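Local coordinates for putative protein-disulfide isomerase (Pseudomonas syringae pv. tomato, PDB 3GN3) that is of unknown function but, as a putative protein-disulfide isomerase of the DsbA family, may take part in thiol-disulfide chemistry, at residues P15-V20 against T49-L54; Q57-F62 against G151-P156. All coordinates share one frame; numbering follows the deposited sequence.

Interaction 1: residues P15-V20 against T49-L54; sequences PRLFEV and TVRIRL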
loop_
_atom_site.group_PDB
_atom_site.type_symbol
_atom_site.label_atom_id
_atom_site.label_comp_id
_atom_site.label_asym_id
_atom_site.label_seq_id
_atom_site.Cartn_x
_atom_site.Cartn_y
_atom_site.Cartn_z
ATOM N N PRO A 15 8.075 16.974 18.320
ATOM C CA PRO A 15 7.782 17.084 16.893
ATOM C C PRO A 15 8.145 15.839 16.059
ATOM O O PRO A 15 7.682 15.717 14.927
ATOM C CB PRO A 15 8.634 18.288 16.455
ATOM C CG PRO A 15 9.790 18.278 17.376
ATOM C CD PRO A 15 9.332 17.660 18.678
ATOM N N ARG A 16 8.985 14.948 16.584
ATOM C CA ARG A 16 9.255 13.696 15.888
ATOM C C ARG A 16 8.185 12.663 16.254
ATOM O O ARG A 16 8.033 12.326 17.418
ATOM C CB ARG A 16 10.672 13.186 16.169
ATOM C CG ARG A 16 11.746 14.117 15.636
ATOM C CD ARG A 16 13.079 13.399 15.411
ATOM N NE ARG A 16 13.845 13.990 14.299
ATOM C CZ ARG A 16 14.696 15.020 14.405
ATOM N NH1 ARG A 16 14.923 15.609 15.578
ATOM N NH2 ARG A 16 15.322 15.474 13.328
ATOM N N LEU A 17 7.453 12.171 15.251
ATOM C CA LEU A 17 6.333 11.262 15.473
ATOM C C LEU A 17 6.723 9.787 15.359
ATOM O O LEU A 17 7.207 9.327 14.313
ATOM C CB LEU A 17 5.162 11.607 14.534
ATOM C CG LEU A 17 3.859 10.799 14.649
ATOM C CD1 LEU A 17 3.289 10.758 16.063
ATOM C CD2 LEU A 17 2.807 11.291 13.653
ATOM N N PHE A 18 6.498 9.059 16.446
ATOM C CA PHE A 18 6.849 7.655 16.538
ATOM C C PHE A 18 5.580 6.838 16.639
ATOM O O PHE A 18 4.914 6.859 17.680
ATOM C CB PHE A 18 7.688 7.420 17.784
ATOM C CG PHE A 18 8.241 6.038 17.901
ATOM C CD1 PHE A 18 8.965 5.464 16.864
ATOM C CD2 PHE A 18 8.088 5.318 19.067
ATOM C CE1 PHE A 18 9.497 4.182 16.993
ATOM C CE2 PHE A 18 8.636 4.032 19.200
ATOM C CZ PHE A 18 9.330 3.472 18.165
ATOM N N GLU A 19 5.231 6.130 15.566
ATOM C CA GLU A 19 4.003 5.333 15.562
ATOM C C GLU A 19 4.324 3.860 15.619
ATOM O O GLU A 19 5.207 3.385 14.894
ATOM C CB GLU A 19 3.159 5.647 14.345
ATOM C CG GLU A 19 2.811 7.101 14.253
ATOM C CD GLU A 19 2.008 7.412 13.030
ATOM O OE1 GLU A 19 0.800 7.086 13.003
ATOM O OE2 GLU A 19 2.591 7.980 12.090
ATOM N N VAL A 20 3.623 3.139 16.487
ATOM C CA VAL A 20 3.865 1.716 16.660
ATOM C C VAL A 20 2.558 0.950 16.525
ATOM O O VAL A 20 1.579 1.246 17.236
ATOM C CB VAL A 20 4.464 1.393 18.054
ATOM C CG1 VAL A 20 4.989 -0.026 18.070
ATOM C CG2 VAL A 20 5.574 2.364 18.410
ATOM N N THR A 49 6.529 12.388 19.945
ATOM C CA THR A 49 5.188 11.931 20.261
ATOM C C THR A 49 5.128 10.428 19.948
ATOM O O THR A 49 5.553 9.993 18.885
ATOM C CB THR A 49 4.119 12.743 19.481
ATOM O OG1 THR A 49 4.314 14.143 19.739
ATOM C CG2 THR A 49 2.707 12.355 19.908
ATOM N N VAL A 50 4.646 9.643 20.902
ATOM C CA VAL A 50 4.463 8.214 20.718
ATOM C C VAL A 50 2.977 7.928 20.539
ATOM O O VAL A 50 2.177 8.303 21.381
ATOM C CB VAL A 50 4.990 7.426 21.938
ATOM C CG1 VAL A 50 4.677 5.960 21.817
ATOM C CG2 VAL A 50 6.499 7.628 22.110
ATOM N N ARG A 51 2.602 7.286 19.433
ATOM C CA ARG A 51 1.211 6.841 19.242
ATOM C C ARG A 51 1.130 5.346 18.996
ATOM O O ARG A 51 1.904 4.789 18.209
ATOM C CB ARG A 51 0.536 7.561 18.081
ATOM C CG ARG A 51 0.707 9.050 18.108
ATOM C CD ARG A 51 -0.328 9.710 17.268
ATOM N NE ARG A 51 -0.527 11.082 17.700
ATOM C CZ ARG A 51 -0.389 12.129 16.908
ATOM N NH1 ARG A 51 -0.072 11.956 15.642
ATOM N NH2 ARG A 51 -0.580 13.339 17.371
ATOM N N ILE A 52 0.182 4.716 19.674
ATOM C CA ILE A 52 -0.192 3.339 19.417
ATOM C C ILE A 52 -1.311 3.251 18.350
ATOM O O ILE A 52 -2.307 3.984 18.409
ATOM C CB ILE A 52 -0.632 2.647 20.718
ATOM C CG1 ILE A 52 0.515 2.689 21.729
ATOM C CG2 ILE A 52 -1.095 1.195 20.443
ATOM C CD1 ILE A 52 0.138 2.253 23.143
ATOM N N ARG A 53 -1.126 2.370 17.364
ATOM C CA ARG A 53 -2.214 2.002 16.456
ATOM C C ARG A 53 -2.433 0.522 16.643
ATOM O O ARG A 53 -1.483 -0.228 16.875
ATOM C CB ARG A 53 -1.905 2.275 14.989
ATOM C CG ARG A 53 -1.058 3.485 14.663
ATOM C CD ARG A 53 -1.592 4.726 15.301
ATOM N NE ARG A 53 -1.249 5.951 14.593
ATOM C CZ ARG A 53 -1.804 7.124 14.882
ATOM N NH1 ARG A 53 -2.689 7.187 15.859
ATOM N NH2 ARG A 53 -1.486 8.219 14.196
ATOM N N LEU A 54 -3.686 0.095 16.535
ATOM C CA LEU A 54 -4.023 -1.286 16.814
ATOM C C LEU A 54 -4.043 -2.111 15.527
ATOM O O LEU A 54 -4.801 -1.830 14.592
ATOM C CB LEU A 54 -5.348 -1.346 17.589
ATOM C CG LEU A 54 -5.278 -0.560 18.910
ATOM C CD1 LEU A 54 -6.648 -0.416 19.516
ATOM C CD2 LEU A 54 -4.292 -1.176 19.912
#

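Interaction 2: residues Q57-F62 against G151-P156; sequences QPWHMF and GIHVSP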
loop_
_atom_site.group_PDB
_atom_site.type_symbol
_atom_site.label_atom_id
_atom_site.label_comp_id
_atom_site.label_asym_id
_atom_site.label_seq_id
_atom_site.Cartn_x
_atom_site.Cartn_y
_atom_site.Cartn_z
ATOM N N GLN A 57 -4.735 -8.875 14.208
ATOM C CA GLN A 57 -4.295 -9.984 13.345
ATOM C C GLN A 57 -5.334 -11.112 13.318
ATOM O O GLN A 57 -5.660 -11.668 14.378
ATOM C CB GLN A 57 -2.936 -10.546 13.809
ATOM C CG GLN A 57 -1.823 -9.506 14.033
ATOM C CD GLN A 57 -1.182 -9.011 12.748
ATOM O OE1 GLN A 57 -1.860 -8.760 11.751
ATOM N NE2 GLN A 57 0.133 -8.860 12.768
ATOM N N PRO A 58 -5.856 -11.464 12.117
ATOM C CA PRO A 58 -6.958 -12.441 12.007
ATOM C C PRO A 58 -6.592 -13.835 12.497
ATOM O O PRO A 58 -7.494 -14.610 12.873
ATOM C CB PRO A 58 -7.278 -12.466 10.511
ATOM C CG PRO A 58 -6.786 -11.177 9.990
ATOM C CD PRO A 58 -5.541 -10.861 10.806
ATOM N N TRP A 59 -5.299 -14.155 12.521
ATOM C CA TRP A 59 -4.883 -15.431 13.123
ATOM C C TRP A 59 -4.806 -15.382 14.662
ATOM O O TRP A 59 -4.611 -16.411 15.309
ATOM C CB TRP A 59 -3.602 -15.985 12.487
ATOM C CG TRP A 59 -2.394 -15.101 12.664
ATOM C CD1 TRP A 59 -1.425 -15.223 13.616
ATOM C CD2 TRP A 59 -2.030 -13.969 11.860
ATOM N NE1 TRP A 59 -0.476 -14.238 13.456
ATOM C CE2 TRP A 59 -0.819 -13.453 12.387
ATOM C CE3 TRP A 59 -2.605 -13.342 10.744
ATOM C CZ2 TRP A 59 -0.178 -12.322 11.850
ATOM C CZ3 TRP A 59 -1.948 -12.205 10.196
ATOM C CH2 TRP A 59 -0.751 -11.718 10.757
ATOM N N HIS A 60 -4.965 -14.199 15.248
ATOM C CA HIS A 60 -5.240 -14.065 16.684
ATOM C C HIS A 60 -6.777 -13.933 16.866
ATOM O O HIS A 60 -7.323 -12.829 16.806
ATOM C CB HIS A 60 -4.488 -12.846 17.252
ATOM C CG HIS A 60 -3.004 -13.039 17.334
ATOM N ND1 HIS A 60 -2.321 -13.056 18.531
ATOM C CD2 HIS A 60 -2.077 -13.263 16.370
ATOM C CE1 HIS A 60 -1.036 -13.278 18.301
ATOM N NE2 HIS A 60 -0.862 -13.408 16.999
ATOM N N MET A 61 -7.460 -15.062 17.068
ATOM C CA MET A 61 -8.926 -15.149 16.852
ATOM C C MET A 61 -9.818 -14.302 17.782
ATOM O O MET A 61 -10.939 -13.924 17.406
ATOM C CB MET A 61 -9.400 -16.610 16.759
ATOM C CG MET A 61 -9.021 -17.304 15.422
ATOM S SD MET A 61 -9.353 -19.088 15.200
ATOM C CE MET A 61 -8.530 -19.852 16.601
ATOM N N PHE A 62 -9.320 -13.956 18.968
ATOM C CA PHE A 62 -10.073 -13.041 19.814
ATOM C C PHE A 62 -9.622 -11.586 19.682
ATOM O O PHE A 62 -9.991 -10.737 20.504
ATOM C CB PHE A 62 -10.097 -13.503 21.288
ATOM C CG PHE A 62 -11.286 -14.373 21.639
ATOM C CD1 PHE A 62 -11.103 -15.629 22.198
ATOM C CD2 PHE A 62 -12.587 -13.935 21.397
ATOM C CE1 PHE A 62 -12.207 -16.452 22.520
ATOM C CE2 PHE A 62 -13.697 -14.739 21.711
ATOM C CZ PHE A 62 -13.503 -16.004 22.275
ATOM N N GLY A 151 0.080 -0.320 4.663
ATOM C CA GLY A 151 0.576 -1.647 4.327
ATOM C C GLY A 151 1.171 -2.387 5.511
ATOM O O GLY A 151 2.018 -3.263 5.341
ATOM N N ILE A 152 0.718 -2.058 6.717
ATOM C CA ILE A 152 1.215 -2.741 7.913
ATOM C C ILE A 152 0.729 -4.174 7.867
ATOM O O ILE A 152 -0.404 -4.417 7.510
ATOM C CB ILE A 152 0.745 -2.054 9.245
ATOM C CG1 ILE A 152 0.989 -0.529 9.216
ATOM C CG2 ILE A 152 1.422 -2.694 10.437
ATOM C CD1 ILE A 152 2.408 -0.078 8.793
ATOM N N HIS A 153 1.598 -5.121 8.206
ATOM C CA HIS A 153 1.231 -6.524 8.291
ATOM C C HIS A 153 1.822 -7.133 9.566
ATOM O O HIS A 153 1.098 -7.599 10.458
ATOM C CB HIS A 153 1.728 -7.290 7.068
ATOM C CG HIS A 153 1.533 -8.770 7.184
ATOM N ND1 HIS A 153 0.289 -9.338 7.369
ATOM C CD2 HIS A 153 2.417 -9.794 7.175
ATOM C CE1 HIS A 153 0.414 -10.651 7.453
ATOM N NE2 HIS A 153 1.694 -10.954 7.340
ATOM N N VAL A 154 3.144 -7.110 9.649
ATOM C CA VAL A 154 3.855 -7.698 10.760
ATOM C C VAL A 154 3.594 -6.890 12.033
ATOM O O VAL A 154 3.605 -5.678 11.992
ATOM C CB VAL A 154 5.370 -7.791 10.431
ATOM C CG1 VAL A 154 6.216 -7.725 11.663
ATOM C CG2 VAL A 154 5.654 -9.068 9.661
ATOM N N SER A 155 3.344 -7.553 13.162
ATOM C CA SER A 155 3.284 -6.834 14.425
ATOM C C SER A 155 4.471 -7.180 15.330
ATOM O O SER A 155 4.801 -8.352 15.493
ATOM C CB SER A 155 1.941 -7.085 15.130
ATOM O OG SER A 155 1.837 -8.419 15.565
ATOM N N PRO A 156 5.118 -6.158 15.921
ATOM C CA PRO A 156 4.801 -4.743 15.732
ATOM C C PRO A 156 5.451 -4.211 14.482
ATOM O O PRO A 156 6.386 -4.829 13.963
ATOM C CB PRO A 156 5.474 -4.081 16.940
ATOM C CG PRO A 156 6.685 -4.924 17.167
ATOM C CD PRO A 156 6.229 -6.344 16.878
#

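Interaction 1: residues P15-V20 against T49-L54
Phe18 and Thr49 are joined by a backbone hydrogen bond, Phe18 N to Thr49 O at 2.8 Å, and the same strand pair is laced from end to end. Thr49 N is bound to Arg16 O, Arg51 N to Phe18 O, Val20 N to Arg51 O and Arg53 N to Val20 O, the regular ladder of two parallel strands. Leu17, Phe18, Glu19 and Val20 therefore stand beside Thr49, Val50, Arg51 and Ile52, in that order.

On the face of Phe18 and Val20 the residues are apolar. Val50 CG2 comes up to the edge of the Phe18 ring, 4.1 Å from CD2, the two side chains pointing the same way, and Leu39 of helix 36-43 covers both.

The other face is mixed. Leu17 swings CG opposite its backbone N (chi1 -178°), which sets CD1 3.7 Å from Arg51 CG; a leucine can thus cover the aliphatic stem while Arg51 NE goes on to Ser10 OG. Further along, Arg53 grips Glu19 side-on, NE and NH2 each 2.8 Å from OE1 in bent bonds. NE is taken by the anti lone pair of OE1, whereas NH2 meets it from above the carboxylate plane, the flat groups being 76° apart. A bend at chi2 (-52°) brings the guanidinium back over Arg51 CB. A buried carboxylate suits Glu19 because Arg53 and Tyr146 OH satisfy it; Ser6 O takes Arg53 NH1.

Strand 157-160 flanks strand 16-22 on the side away from 48-54, antiparallel, with Met159 backbone-bonded to Glu19. Parallel neighbours joined through helices 27-33 and 36-43 form the beta-alpha-beta unit of the thioredoxin fold.

Interaction 2: residues Q57-F62 against G151-P156
Two loops of the thioredoxin-like fold meet here: the one after strand 48-54, and the one that leads through a cis peptide bond into Pro156 and strand 157-160. Gln57 makes the polar link. Its NE2 donates to the carbonyl oxygen of His153 over 2.8 Å in a nearly straight bond (164°), with the acceptor close to the amide plane, and adds a weak bond to Ser155 OG at 3.3 Å. A glutamine suits the place because its long side chain, bent at chi2 (-78°), carries its donor to the other loop and leaves OE1 to accept from Arg148 of a neighbouring subunit (the third). Gln55 NE2 also donates to His153 O, which thus has two side-chain donors.

Trp59 CH2 lies 3.7 Å from His153 CE1, the rings meeting obliquely with planes 54° apart. Gln57 CB packs over one face of the indole, near its rim. Arg148 of the third subunit also bonds His153 ND1, and Lys141 of that subunit makes a cation-pi contact with Trp59. A glycerol, probably from the crystallisation liquor, is hydrogen-bonded to His153 N and Val154 N. Ser155 touches Cys26, and the Ser155-Pro156 step corresponds to the cis-proline loop characteristic of thioredoxin-fold proteins.

In the fold
Interaction 1 builds part of the central sheet, and interaction 2 ties together loops near one end of it; their centres are about 18 Å apart. Strand 48-54 runs out of interaction 1 toward Gln57, while strand 16-22 leads on to Cys26 and helix 27-33. The contacts touch where Val20 CG1 packs on Pro156 CB at 4.2 Å. Helix 137-150 relates them too: Tyr146 reaches Glu19, and the helix closes just before Gly151, whose positive phi completes a Schellman motif. Cys26, with Ser29 in the place of the second cysteine of the usual CxxC, is probably the counterpart of the DsbA redox site; interaction 2, with its bound glycerol, lies on its border.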